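PDB 5X6B: O-phospho-L-seryl-tRNA:Cys-tRNA synthase from Methanocaldococcus jannaschii DSM 2661, which probably converts O-phosphoserine carried on tRNA(Cys) into cysteine, giving Cys-tRNA(Cys) with the help of a covalently bound pyridoxal phosphate cofactor. Local coordinates for residues Gly137-Leu142 and Asn160-Gly165; Val141-Ala146 and Ile197-Val202; Val234-Val239 and Glu345-Lys350; Asp318-Lys323 and Ser393-Glu398. All blocks are in the same frame, centred on the assembly; numbering follows the deposited sequence.

Contact 1 (Gly137-Leu142 and Asn160-Gly165)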
loop_
_atom_site.group_PDB
_atom_site.type_symbol
_atom_site.label_atom_id
_atom_site.label_comp_id
_atom_site.label_asym_id
_atom_site.label_seq_id
_atom_site.Cartn_x
_atom_site.Cartn_y
_atom_site.Cartn_z
ATOM N N GLY B 137 29.824 4.523 18.469
ATOM C CA GLY B 137 31.111 3.883 18.664
ATOM C C GLY B 137 30.993 2.449 19.143
ATOM O O GLY B 137 31.963 1.693 19.090
ATOM N N ASP B 138 29.804 2.072 19.610
ATOM C CA ASP B 138 29.561 0.698 20.050
ATOM C C ASP B 138 29.790 -0.307 18.927
ATOM O O ASP B 138 29.813 0.043 17.745
ATOM C CB ASP B 138 28.140 0.533 20.590
ATOM C CG ASP B 138 27.981 1.069 21.999
ATOM O OD1 ASP B 138 29.003 1.442 22.614
ATOM O OD2 ASP B 138 26.831 1.109 22.492
ATOM N N TYR B 139 29.968 -1.562 19.310
ATOM C CA TYR B 139 30.152 -2.619 18.336
ATOM C C TYR B 139 28.860 -3.403 18.169
ATOM O O TYR B 139 28.201 -3.755 19.152
ATOM C CB TYR B 139 31.301 -3.548 18.748
ATOM C CG TYR B 139 32.642 -3.159 18.160
ATOM C CD1 TYR B 139 33.142 -3.806 17.036
ATOM C CD2 TYR B 139 33.405 -2.143 18.722
ATOM C CE1 TYR B 139 34.365 -3.456 16.490
ATOM C CE2 TYR B 139 34.629 -1.784 18.177
ATOM C CZ TYR B 139 35.104 -2.445 17.066
ATOM O OH TYR B 139 36.320 -2.090 16.525
ATOM N N VAL B 140 28.486 -3.636 16.916
ATOM C CA VAL B 140 27.384 -4.531 16.595
ATOM C C VAL B 140 27.948 -5.893 16.220
ATOM O O VAL B 140 28.755 -6.007 15.295
ATOM C CB VAL B 140 26.513 -3.994 15.435
ATOM C CG1 VAL B 140 25.550 -5.066 14.949
ATOM C CG2 VAL B 140 25.753 -2.758 15.872
ATOM N N VAL B 141 27.536 -6.925 16.947
ATOM C CA VAL B 141 28.001 -8.276 16.655
ATOM C C VAL B 141 26.957 -9.016 15.821
ATOM O O VAL B 141 25.840 -9.255 16.281
ATOM C CB VAL B 141 28.308 -9.058 17.947
ATOM C CG1 VAL B 141 28.738 -10.476 17.624
ATOM C CG2 VAL B 141 29.391 -8.345 18.748
ATOM N N LEU B 142 27.329 -9.359 14.588
ATOM C CA LEU B 142 26.419 -10.003 13.644
ATOM C C LEU B 142 27.091 -11.156 12.902
ATOM O O LEU B 142 28.318 -11.252 12.873
ATOM C CB LEU B 142 25.878 -8.977 12.640
ATOM C CG LEU B 142 26.843 -7.982 11.973
ATOM C CD1 LEU B 142 27.645 -8.605 10.836
ATOM C CD2 LEU B 142 26.088 -6.765 11.462
ATOM N N ASN B 160 30.371 0.348 15.204
ATOM C CA ASN B 160 31.365 -0.572 14.675
ATOM C C ASN B 160 30.776 -1.970 14.530
ATOM O O ASN B 160 29.782 -2.304 15.181
ATOM C CB ASN B 160 32.601 -0.595 15.571
ATOM C CG ASN B 160 33.334 0.729 15.582
ATOM O OD1 ASN B 160 34.145 1.008 14.699
ATOM N ND2 ASN B 160 33.048 1.558 16.581
ATOM N N VAL B 161 31.380 -2.784 13.671
ATOM C CA VAL B 161 30.814 -4.093 13.353
ATOM C C VAL B 161 31.848 -5.211 13.384
ATOM O O VAL B 161 32.923 -5.098 12.791
ATOM C CB VAL B 161 30.136 -4.083 11.959
ATOM C CG1 VAL B 161 29.747 -5.488 11.539
ATOM C CG2 VAL B 161 28.919 -3.175 11.964
ATOM N N ALA B 162 31.512 -6.293 14.080
ATOM C CA ALA B 162 32.326 -7.502 14.069
ATOM C C ALA B 162 31.494 -8.695 13.587
ATOM O O ALA B 162 30.324 -8.836 13.953
ATOM C CB ALA B 162 32.899 -7.770 15.448
ATOM N N GLU B 163 32.107 -9.550 12.775
ATOM C CA GLU B 163 31.404 -10.671 12.159
ATOM C C GLU B 163 31.644 -12.004 12.869
ATOM O O GLU B 163 32.785 -12.385 13.127
ATOM C CB GLU B 163 31.809 -10.799 10.687
ATOM C CG GLU B 163 31.395 -9.614 9.825
ATOM C CD GLU B 163 31.995 -9.660 8.433
ATOM O OE1 GLU B 163 32.979 -10.402 8.229
ATOM O OE2 GLU B 163 31.478 -8.957 7.539
ATOM N N VAL B 164 30.556 -12.704 13.178
ATOM C CA VAL B 164 30.633 -14.077 13.663
ATOM C C VAL B 164 30.738 -15.016 12.467
ATOM O O VAL B 164 29.914 -14.965 11.559
ATOM C CB VAL B 164 29.413 -14.456 14.517
ATOM C CG1 VAL B 164 29.426 -15.940 14.828
ATOM C CG2 VAL B 164 29.385 -13.635 15.795
ATOM N N GLY B 165 31.756 -15.869 12.469
ATOM C CA GLY B 165 32.099 -16.648 11.294
ATOM C C GLY B 165 31.343 -17.948 11.093
ATOM O O GLY B 165 30.392 -18.264 11.811
#

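Contact 2 (Val141-Ala146 and Ile197-Val202)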
loop_
_atom_site.group_PDB
_atom_site.type_symbol
_atom_site.label_atom_id
_atom_site.label_comp_id
_atom_site.label_asym_id
_atom_site.label_seq_id
_atom_site.Cartn_x
_atom_site.Cartn_y
_atom_site.Cartn_z
ATOM N N VAL B 141 27.536 -6.925 16.947
ATOM C CA VAL B 141 28.001 -8.276 16.655
ATOM C C VAL B 141 26.957 -9.016 15.821
ATOM O O VAL B 141 25.840 -9.255 16.281
ATOM C CB VAL B 141 28.308 -9.058 17.947
ATOM C CG1 VAL B 141 28.738 -10.476 17.624
ATOM C CG2 VAL B 141 29.391 -8.345 18.748
ATOM N N LEU B 142 27.329 -9.359 14.588
ATOM C CA LEU B 142 26.419 -10.003 13.644
ATOM C C LEU B 142 27.091 -11.156 12.902
ATOM O O LEU B 142 28.318 -11.252 12.873
ATOM C CB LEU B 142 25.878 -8.977 12.640
ATOM C CG LEU B 142 26.843 -7.982 11.973
ATOM C CD1 LEU B 142 27.645 -8.605 10.836
ATOM C CD2 LEU B 142 26.088 -6.765 11.462
ATOM N N ASP B 143 26.283 -12.022 12.293
ATOM C CA ASP B 143 26.806 -13.144 11.514
ATOM C C ASP B 143 27.433 -12.665 10.207
ATOM O O ASP B 143 27.146 -11.572 9.740
ATOM C CB ASP B 143 25.700 -14.167 11.221
ATOM C CG ASP B 143 24.525 -13.563 10.468
ATOM O OD1 ASP B 143 24.240 -12.363 10.652
ATOM O OD2 ASP B 143 23.887 -14.290 9.681
ATOM N N LYS B 144 28.281 -13.494 9.613
ATOM C CA LYS B 144 28.960 -13.130 8.374
ATOM C C LYS B 144 28.034 -13.211 7.165
ATOM O O LYS B 144 28.378 -12.742 6.079
ATOM C CB LYS B 144 30.186 -14.022 8.159
ATOM C CG LYS B 144 31.483 -13.245 8.045
ATOM C CD LYS B 144 32.680 -14.144 7.784
ATOM C CE LYS B 144 33.664 -14.071 8.949
ATOM N NZ LYS B 144 35.005 -14.634 8.618
ATOM N N ASN B 145 26.859 -13.804 7.358
ATOM C CA ASN B 145 25.867 -13.913 6.291
ATOM C C ASN B 145 24.885 -12.751 6.287
ATOM O O ASN B 145 23.892 -12.768 5.556
ATOM C CB ASN B 145 25.081 -15.220 6.413
ATOM C CG ASN B 145 25.781 -16.388 5.768
ATOM O OD1 ASN B 145 26.763 -16.221 5.041
ATOM N ND2 ASN B 145 25.258 -17.587 6.005
ATOM N N ALA B 146 25.160 -11.747 7.110
ATOM C CA ALA B 146 24.224 -10.648 7.309
ATOM C C ALA B 146 23.979 -9.851 6.030
ATOM O O ALA B 146 24.876 -9.686 5.196
ATOM C CB ALA B 146 24.718 -9.729 8.417
ATOM N N ILE B 197 23.634 -7.365 19.722
ATOM C CA ILE B 197 23.843 -8.641 19.048
ATOM C C ILE B 197 22.778 -8.854 17.968
ATOM O O ILE B 197 21.576 -8.755 18.236
ATOM C CB ILE B 197 23.817 -9.810 20.040
ATOM C CG1 ILE B 197 24.893 -9.614 21.103
ATOM C CG2 ILE B 197 24.030 -11.130 19.316
ATOM C CD1 ILE B 197 24.833 -10.627 22.204
ATOM N N LEU B 198 23.228 -9.144 16.751
ATOM C CA LEU B 198 22.330 -9.257 15.604
ATOM C C LEU B 198 22.462 -10.611 14.906
ATOM O O LEU B 198 23.567 -11.050 14.587
ATOM C CB LEU B 198 22.609 -8.120 14.611
ATOM C CG LEU B 198 21.686 -7.921 13.404
ATOM C CD1 LEU B 198 21.578 -6.441 13.077
ATOM C CD2 LEU B 198 22.186 -8.688 12.186
ATOM N N LEU B 199 21.332 -11.268 14.667
ATOM C CA LEU B 199 21.335 -12.532 13.937
ATOM C C LEU B 199 20.399 -12.490 12.731
ATOM O O LEU B 199 19.190 -12.301 12.874
ATOM C CB LEU B 199 20.940 -13.692 14.857
ATOM C CG LEU B 199 20.786 -15.054 14.167
ATOM C CD1 LEU B 199 22.096 -15.499 13.525
ATOM C CD2 LEU B 199 20.272 -16.104 15.142
ATOM N N THR B 200 20.969 -12.654 11.542
ATOM C CA THR B 200 20.173 -12.783 10.334
ATOM C C THR B 200 19.493 -14.145 10.353
ATOM O O THR B 200 20.130 -15.162 10.070
ATOM C CB THR B 200 21.032 -12.640 9.069
ATOM O OG1 THR B 200 21.721 -11.387 9.103
ATOM C CG2 THR B 200 20.162 -12.686 7.831
ATOM N N HIS B 201 18.207 -14.161 10.698
ATOM C CA HIS B 201 17.481 -15.412 10.937
ATOM C C HIS B 201 17.523 -16.348 9.733
ATOM O O HIS B 201 17.721 -17.554 9.882
ATOM C CB HIS B 201 16.033 -15.123 11.315
ATOM C CG HIS B 201 15.360 -16.254 12.020
ATOM N ND1 HIS B 201 14.030 -16.223 12.379
ATOM C CD2 HIS B 201 15.834 -17.451 12.440
ATOM C CE1 HIS B 201 13.712 -17.352 12.986
ATOM N NE2 HIS B 201 14.790 -18.114 13.037
ATOM N N VAL B 202 17.324 -15.782 8.547
ATOM C CA VAL B 202 17.619 -16.465 7.295
ATOM C C VAL B 202 18.378 -15.490 6.398
ATOM O O VAL B 202 17.875 -14.413 6.074
ATOM C CB VAL B 202 16.337 -16.976 6.580
ATOM C CG1 VAL B 202 16.622 -17.298 5.122
ATOM C CG2 VAL B 202 15.782 -18.202 7.279
#

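Contact 3 (Val234-Val239 and Glu345-Lys350)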
loop_
_atom_site.group_PDB
_atom_site.type_symbol
_atom_site.label_atom_id
_atom_site.label_comp_id
_atom_site.label_asym_id
_atom_site.label_seq_id
_atom_site.Cartn_x
_atom_site.Cartn_y
_atom_site.Cartn_z
ATOM N N VAL B 234 9.550 -13.894 9.049
ATOM C CA VAL B 234 8.227 -13.475 9.505
ATOM C C VAL B 234 7.298 -13.313 8.313
ATOM O O VAL B 234 7.566 -12.528 7.402
ATOM C CB VAL B 234 8.279 -12.165 10.316
ATOM C CG1 VAL B 234 6.907 -11.539 10.403
ATOM C CG2 VAL B 234 8.803 -12.439 11.712
ATOM N N GLY B 235 6.213 -14.081 8.320
ATOM C CA GLY B 235 5.274 -14.080 7.215
ATOM C C GLY B 235 5.419 -15.286 6.304
ATOM O O GLY B 235 4.587 -15.495 5.425
ATOM N N ARG B 236 6.479 -16.070 6.503
ATOM C CA ARG B 236 6.651 -17.339 5.790
ATOM C C ARG B 236 6.508 -18.512 6.748
ATOM O O ARG B 236 5.703 -19.420 6.528
ATOM C CB ARG B 236 8.013 -17.412 5.100
ATOM C CG ARG B 236 8.243 -16.322 4.096
ATOM C CD ARG B 236 9.430 -16.578 3.179
ATOM N NE ARG B 236 9.611 -15.418 2.309
ATOM C CZ ARG B 236 10.230 -15.440 1.134
ATOM N NH1 ARG B 236 10.338 -14.329 0.418
ATOM N NH2 ARG B 236 10.725 -16.570 0.670
ATOM N N MET B 237 7.315 -18.488 7.804
ATOM C CA MET B 237 7.268 -19.504 8.845
ATOM C C MET B 237 6.882 -18.843 10.160
ATOM O O MET B 237 7.052 -17.638 10.319
ATOM C CB MET B 237 8.617 -20.215 8.968
ATOM C CG MET B 237 9.712 -19.349 9.555
ATOM S SD MET B 237 11.321 -20.163 9.543
ATOM C CE MET B 237 11.785 -20.042 7.819
ATOM N N PRO B 238 6.337 -19.623 11.103
ATOM C CA PRO B 238 6.008 -19.059 12.418
ATOM C C PRO B 238 7.256 -18.654 13.201
ATOM O O PRO B 238 8.299 -19.293 13.073
ATOM C CB PRO B 238 5.263 -20.202 13.117
ATOM C CG PRO B 238 5.654 -21.434 12.378
ATOM C CD PRO B 238 5.874 -21.013 10.965
ATOM N N VAL B 239 7.151 -17.587 13.989
ATOM C CA VAL B 239 8.283 -17.078 14.756
ATOM C C VAL B 239 7.856 -16.646 16.154
ATOM O O VAL B 239 6.973 -15.805 16.306
ATOM C CB VAL B 239 8.961 -15.884 14.054
ATOM C CG1 VAL B 239 9.973 -15.231 14.983
ATOM C CG2 VAL B 239 9.637 -16.327 12.761
ATOM N N GLU B 345 15.414 -25.650 4.591
ATOM C CA GLU B 345 14.389 -25.293 5.563
ATOM C C GLU B 345 13.914 -23.877 5.248
ATOM O O GLU B 345 13.351 -23.187 6.096
ATOM C CB GLU B 345 14.919 -25.397 6.995
ATOM C CG GLU B 345 14.503 -26.676 7.725
ATOM C CD GLU B 345 12.995 -26.835 7.850
ATOM O OE1 GLU B 345 12.302 -25.828 8.114
ATOM O OE2 GLU B 345 12.505 -27.973 7.678
ATOM N N HIS B 346 14.154 -23.465 4.006
ATOM C CA HIS B 346 13.677 -22.190 3.486
ATOM C C HIS B 346 13.517 -22.318 1.975
ATOM O O HIS B 346 14.065 -23.235 1.368
ATOM C CB HIS B 346 14.645 -21.060 3.839
ATOM C CG HIS B 346 14.116 -19.686 3.546
ATOM N ND1 HIS B 346 14.402 -19.015 2.375
ATOM C CD2 HIS B 346 13.346 -18.854 4.281
ATOM C CE1 HIS B 346 13.824 -17.827 2.402
ATOM N NE2 HIS B 346 13.177 -17.700 3.546
ATOM N N ASP B 347 12.778 -21.395 1.369
ATOM C CA ASP B 347 12.450 -21.482 -0.055
ATOM C C ASP B 347 13.501 -20.848 -0.970
ATOM O O ASP B 347 13.487 -21.066 -2.182
ATOM C CB ASP B 347 11.091 -20.831 -0.295
ATOM C CG ASP B 347 11.038 -19.408 0.221
ATOM O OD1 ASP B 347 11.681 -18.529 -0.388
ATOM O OD2 ASP B 347 10.404 -19.172 1.276
ATOM N N LEU B 348 14.411 -20.065 -0.400
ATOM C CA LEU B 348 15.453 -19.439 -1.204
ATOM C C LEU B 348 16.509 -20.478 -1.556
ATOM O O LEU B 348 17.199 -20.992 -0.680
ATOM C CB LEU B 348 16.080 -18.256 -0.460
ATOM C CG LEU B 348 16.885 -17.206 -1.244
ATOM C CD1 LEU B 348 17.168 -16.005 -0.356
ATOM C CD2 LEU B 348 18.189 -17.742 -1.824
ATOM N N ILE B 349 16.649 -20.772 -2.843
ATOM C CA ILE B 349 17.626 -21.758 -3.280
ATOM C C ILE B 349 18.778 -21.123 -4.045
ATOM O O ILE B 349 18.563 -20.324 -4.957
ATOM C CB ILE B 349 16.982 -22.829 -4.182
ATOM C CG1 ILE B 349 15.717 -23.397 -3.542
ATOM C CG2 ILE B 349 17.971 -23.942 -4.477
ATOM C CD1 ILE B 349 14.947 -24.318 -4.471
ATOM N N LYS B 350 20.002 -21.490 -3.679
ATOM C CA LYS B 350 21.166 -21.101 -4.465
ATOM C C LYS B 350 21.858 -22.328 -5.056
ATOM O O LYS B 350 22.397 -23.164 -4.329
ATOM C CB LYS B 350 22.150 -20.297 -3.620
ATOM C CG LYS B 350 23.323 -19.745 -4.417
ATOM C CD LYS B 350 24.215 -18.876 -3.549
ATOM C CE LYS B 350 25.346 -18.259 -4.347
ATOM N NZ LYS B 350 26.207 -17.396 -3.494
#

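Contact 4 (Asp318-Lys323 and Ser393-Glu398)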
loop_
_atom_site.group_PDB
_atom_site.type_symbol
_atom_site.label_atom_id
_atom_site.label_comp_id
_atom_site.label_asym_id
_atom_site.label_seq_id
_atom_site.Cartn_x
_atom_site.Cartn_y
_atom_site.Cartn_z
ATOM N N ASP B 318 5.142 -25.804 5.483
ATOM C CA ASP B 318 5.705 -27.087 5.069
ATOM C C ASP B 318 5.401 -27.385 3.601
ATOM O O ASP B 318 6.206 -28.011 2.911
ATOM C CB ASP B 318 5.189 -28.215 5.962
ATOM C CG ASP B 318 5.843 -28.219 7.338
ATOM O OD1 ASP B 318 6.974 -27.699 7.475
ATOM O OD2 ASP B 318 5.223 -28.741 8.288
ATOM N N GLU B 319 4.252 -26.922 3.122
ATOM C CA GLU B 319 3.876 -27.139 1.730
ATOM C C GLU B 319 4.804 -26.390 0.774
ATOM O O GLU B 319 5.111 -26.878 -0.314
ATOM C CB GLU B 319 2.423 -26.725 1.507
ATOM C CG GLU B 319 1.448 -27.501 2.384
ATOM C CD GLU B 319 0.018 -27.004 2.280
ATOM O OE1 GLU B 319 -0.223 -26.018 1.550
ATOM O OE2 GLU B 319 -0.863 -27.590 2.947
ATOM N N GLU B 320 5.262 -25.212 1.186
ATOM C CA GLU B 320 6.177 -24.428 0.360
ATOM C C GLU B 320 7.578 -25.041 0.385
ATOM O O GLU B 320 8.309 -24.982 -0.608
ATOM C CB GLU B 320 6.220 -22.973 0.833
ATOM C CG GLU B 320 4.853 -22.324 0.985
ATOM C CD GLU B 320 4.128 -22.144 -0.341
ATOM O OE1 GLU B 320 4.793 -21.841 -1.360
ATOM O OE2 GLU B 320 2.889 -22.309 -0.359
ATOM N N LEU B 321 7.956 -25.626 1.522
ATOM C CA LEU B 321 9.224 -26.350 1.605
ATOM C C LEU B 321 9.200 -27.564 0.685
ATOM O O LEU B 321 10.192 -27.878 0.020
ATOM C CB LEU B 321 9.523 -26.777 3.043
ATOM C CG LEU B 321 9.901 -25.627 3.977
ATOM C CD1 LEU B 321 10.155 -26.118 5.386
ATOM C CD2 LEU B 321 11.114 -24.908 3.430
ATOM N N LYS B 322 8.050 -28.230 0.642
ATOM C CA LYS B 322 7.846 -29.352 -0.267
ATOM C C LYS B 322 8.053 -28.941 -1.720
ATOM O O LYS B 322 8.679 -29.672 -2.489
ATOM C CB LYS B 322 6.450 -29.943 -0.081
ATOM C CG LYS B 322 6.171 -31.125 -0.981
ATOM C CD LYS B 322 4.804 -31.714 -0.697
ATOM C CE LYS B 322 4.494 -32.837 -1.668
ATOM N NZ LYS B 322 3.107 -33.366 -1.513
ATOM N N LYS B 323 7.534 -27.771 -2.094
ATOM C CA LYS B 323 7.739 -27.259 -3.446
ATOM C C LYS B 323 9.216 -27.008 -3.677
ATOM O O LYS B 323 9.756 -27.311 -4.745
ATOM C CB LYS B 323 6.958 -25.965 -3.685
ATOM C CG LYS B 323 5.449 -26.075 -3.547
ATOM C CD LYS B 323 4.824 -24.701 -3.704
ATOM C CE LYS B 323 3.348 -24.710 -3.359
ATOM N NZ LYS B 323 2.815 -23.320 -3.272
ATOM N N SER B 393 13.388 -18.897 -6.156
ATOM C CA SER B 393 12.420 -19.369 -5.188
ATOM C C SER B 393 11.120 -19.631 -5.932
ATOM O O SER B 393 10.771 -18.897 -6.859
ATOM C CB SER B 393 12.227 -18.351 -4.064
ATOM O OG SER B 393 11.313 -18.820 -3.086
ATOM N N VAL B 394 10.424 -20.695 -5.555
ATOM C CA VAL B 394 9.133 -20.995 -6.158
ATOM C C VAL B 394 8.065 -20.820 -5.096
ATOM O O VAL B 394 6.940 -21.294 -5.243
ATOM C CB VAL B 394 9.071 -22.422 -6.753
ATOM C CG1 VAL B 394 10.143 -22.595 -7.824
ATOM C CG2 VAL B 394 9.205 -23.487 -5.656
ATOM N N TYR B 395 8.432 -20.128 -4.022
ATOM C CA TYR B 395 7.486 -19.828 -2.960
ATOM C C TYR B 395 6.233 -19.167 -3.515
ATOM O O TYR B 395 6.310 -18.260 -4.346
ATOM C CB TYR B 395 8.112 -18.923 -1.900
ATOM C CG TYR B 395 7.165 -18.628 -0.761
ATOM C CD1 TYR B 395 7.114 -19.453 0.351
ATOM C CD2 TYR B 395 6.299 -17.539 -0.809
ATOM C CE1 TYR B 395 6.236 -19.201 1.386
ATOM C CE2 TYR B 395 5.417 -17.280 0.221
ATOM C CZ TYR B 395 5.392 -18.115 1.314
ATOM O OH TYR B 395 4.526 -17.864 2.348
ATOM N N GLY B 396 5.078 -19.630 -3.052
ATOM C CA GLY B 396 3.820 -19.020 -3.434
ATOM C C GLY B 396 3.306 -19.440 -4.797
ATOM O O GLY B 396 2.165 -19.136 -5.149
ATOM N N LEU B 397 4.135 -20.133 -5.574
ATOM C CA LEU B 397 3.697 -20.641 -6.870
ATOM C C LEU B 397 2.731 -21.818 -6.731
ATOM O O LEU B 397 2.821 -22.602 -5.781
ATOM C CB LEU B 397 4.891 -21.069 -7.715
ATOM C CG LEU B 397 5.750 -19.960 -8.308
ATOM C CD1 LEU B 397 6.896 -20.557 -9.117
ATOM C CD2 LEU B 397 4.902 -19.049 -9.169
ATOM N N GLU B 398 1.805 -21.931 -7.678
ATOM C CA GLU B 398 0.976 -23.125 -7.790
ATOM C C GLU B 398 1.872 -24.296 -8.194
ATOM O O GLU B 398 2.901 -24.096 -8.848
ATOM C CB GLU B 398 -0.147 -22.925 -8.814
ATOM C CG GLU B 398 -1.063 -21.736 -8.544
ATOM C CD GLU B 398 -1.987 -21.954 -7.359
ATOM O OE1 GLU B 398 -2.519 -23.073 -7.218
ATOM O OE2 GLU B 398 -2.189 -21.004 -6.572
#

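Contact 1 (Gly137-Leu142 and Asn160-Gly165)
Tyr139 to Leu142 and Asn160 to Val164 pair as parallel strands through a ladder of backbone bonds. Asn160 N donates to Asp138 O, Val140 N to Asn160 O and Ala162 N to Val140 O (3.0 Å). The ladder continues with Leu142 N to Ala162 O at 3.1 Å and ends with Val164 N on Leu142 O. One side chain extends it: Asn160 ND2 reaches Gly137 O (2.7 Å), which lies near the plane of the amide, whereas the nitrogen stands above the plane of that carbonyl. The strands are the two ends of a right-handed beta-alpha-beta crossover through helix 148-156; strand 160-166 is an outermost strand of the seven-stranded sheet within this chain. The aromatic contact is a CH-pi one: Asn160 CB sits over the centre of the Tyr139 ring, 3.3 Å from the centroid, with amide and ring planes only 22° apart. Aliphatic packing follows. Val141, on the Tyr139 face, sets CG1 3.7 Å from Val164 CG2, beside Tyr180 of helix 179-188. On the other face, Leu142 CG lies between backbone N and carbonyl carbon (chi1 46°), setting CD1 against Val161 CG1 (3.8 Å) next to Tyr151 of the crossover helix.

Contact 2 (Val141-Ala146 and Ile197-Val202)
Leu198 N donates to Val141 O (2.7 Å), and Leu198 CD2 packs on Leu142 CB at 3.7 Å; this is the firm part of a buried contact between two parallel strands. The strands are 139-143 and 194-200, neighbours in the mixed, mainly parallel seven-stranded sheet of a fold type I pyridoxal phosphate enzyme; Tyr180 of helix 179-188 covers the Val141 and Ile197 face and bonds Leu198 O. After the Leu198 N to Val141 O bond the backbone pairing slackens: Asp143 N and Leu198 O lie 3.7 Å apart, and side chains take over at this looser end. Thr200 OG1 donates to Asp143 OD1 (3.1 Å), using the syn lone pair of that oxygen. The backbone N of Thr200 adds a weak bond to the same atom at 3.4 Å. Thr200 OG1 stands beside its own backbone N (chi1 -56°), which lets both donors converge on one carboxylate oxygen. The first chain then leaves the sheet in a type I turn from Asp143 to Ala146. Lys144 is exposed on the outside of that turn and takes no part, while Ala146 comes back to lay its CB beside Thr200 OG1 (3.5 Å).

Contact 3 (Val234-Val239 and Glu345-Lys350)
The seam between the cofactor-bearing large domain and the C-terminal domain runs through this contact, where the loop after strand 226-229 meets the approach to strand 349-352. Its main link is a buried salt bridge between Arg236 and Asp347. The arginine chain runs extended from CG to NE and delivers NH2 to the carboxylate; the two side chains meet at about a right angle, their planes 23° apart. The bond from NH2 to Asp347 OD2 is modelled at 2.7 Å, but the place of NH2 is uncertain and the exact split between the two oxygens is doubtful. The His346 side chain crosses the arginine at a slant, its ring plane only 11° from that of the guanidinium. Leu348 N donates to His346 ND1 (3.0 Å), and NE2 bonds Tyr232 O, so both ring nitrogens fix the rotation of the imidazole. Met237 adds a contact there: its chain bends at chi3 (75°) and brings CE to the ring edge, 4.0 Å from His346 CD2. Arg236 also bonds Ser256 OG, Pro60 O and the main-chain O of the cofactor-modified lysine at position 255. Asp347 OD1 also bonds Ser393 OG, and Tyr395 makes a cation-pi contact with Arg236. The arginine charge is probably balanced in large part by Asp347, and the bonds together probably help tie the cofactor-bearing loop to the C-terminal domain.

Contact 4 (Asp318-Lys323 and Ser393-Glu398)
The Glu320 and Tyr395 side chains cross at about a right angle. Glu320 CG approaches Tyr395 CE1 at 3.4 Å, and CB lies near CD1 and CE1. The chain then bends at chi2 (-67°), which carries OE1 over the ring face, 3.7 Å above its plane and offset toward the rim, with carboxylate and ring planes 57° apart. From there OE1 accepts a straight bond from Gly396 N (2.8 Å, 171° at the hydrogen), the donor coming from above the carboxylate plane. One helical turn on, Lys323 runs extended beyond CG to reach the loop. Its NZ donates to Leu397 O at 2.6 Å and also makes weak hydrogen bonds of 3.1 Å to both carboxylate oxygens of Glu320, part of a salt bridge within the helix. OE1 is thus shared between Gly396 N and the lysine, whose charge probably helps hold the carboxylate in place. At the root of the lysine, CB packs on Val394 CG2 (3.9 Å). Tyr395 also makes a cation-pi contact with Arg236, and Trp317 of the same helix as Glu320 packs on it. The loop has its own framework: Ser393 OG accepts from Tyr395 N in an ST turn, and Leu397 N bonds Val394 O. The latter closes a type II beta turn with glycine in its third position, here Gly396 at positive phi; this turn joins strand 389-392 to helix 399-415 of the C-terminal domain, with Glu398 at the helix N-cap.

From the N terminus, strand 139-143 comes first and serves two contacts. Contact 1 closes the short loop through helix 148-156 to strand 160-166, and contact 2, starting from the same stretch, closes the longer one to strand 194-200; together they set three neighbouring strands of the large sheet. Contacts 3 and 4 open only after these have closed, and they cross each other: 234-239, 318-323, 345-350 and 393-398 alternate along the chain. Contact 3 joins the large domain to the C-terminal one, and contact 4 knits helix 317-331 to the loop before helix 399-415. They meet through Asp347 and Ser393, while Val202 packs on His346 to link contacts 2 and 3.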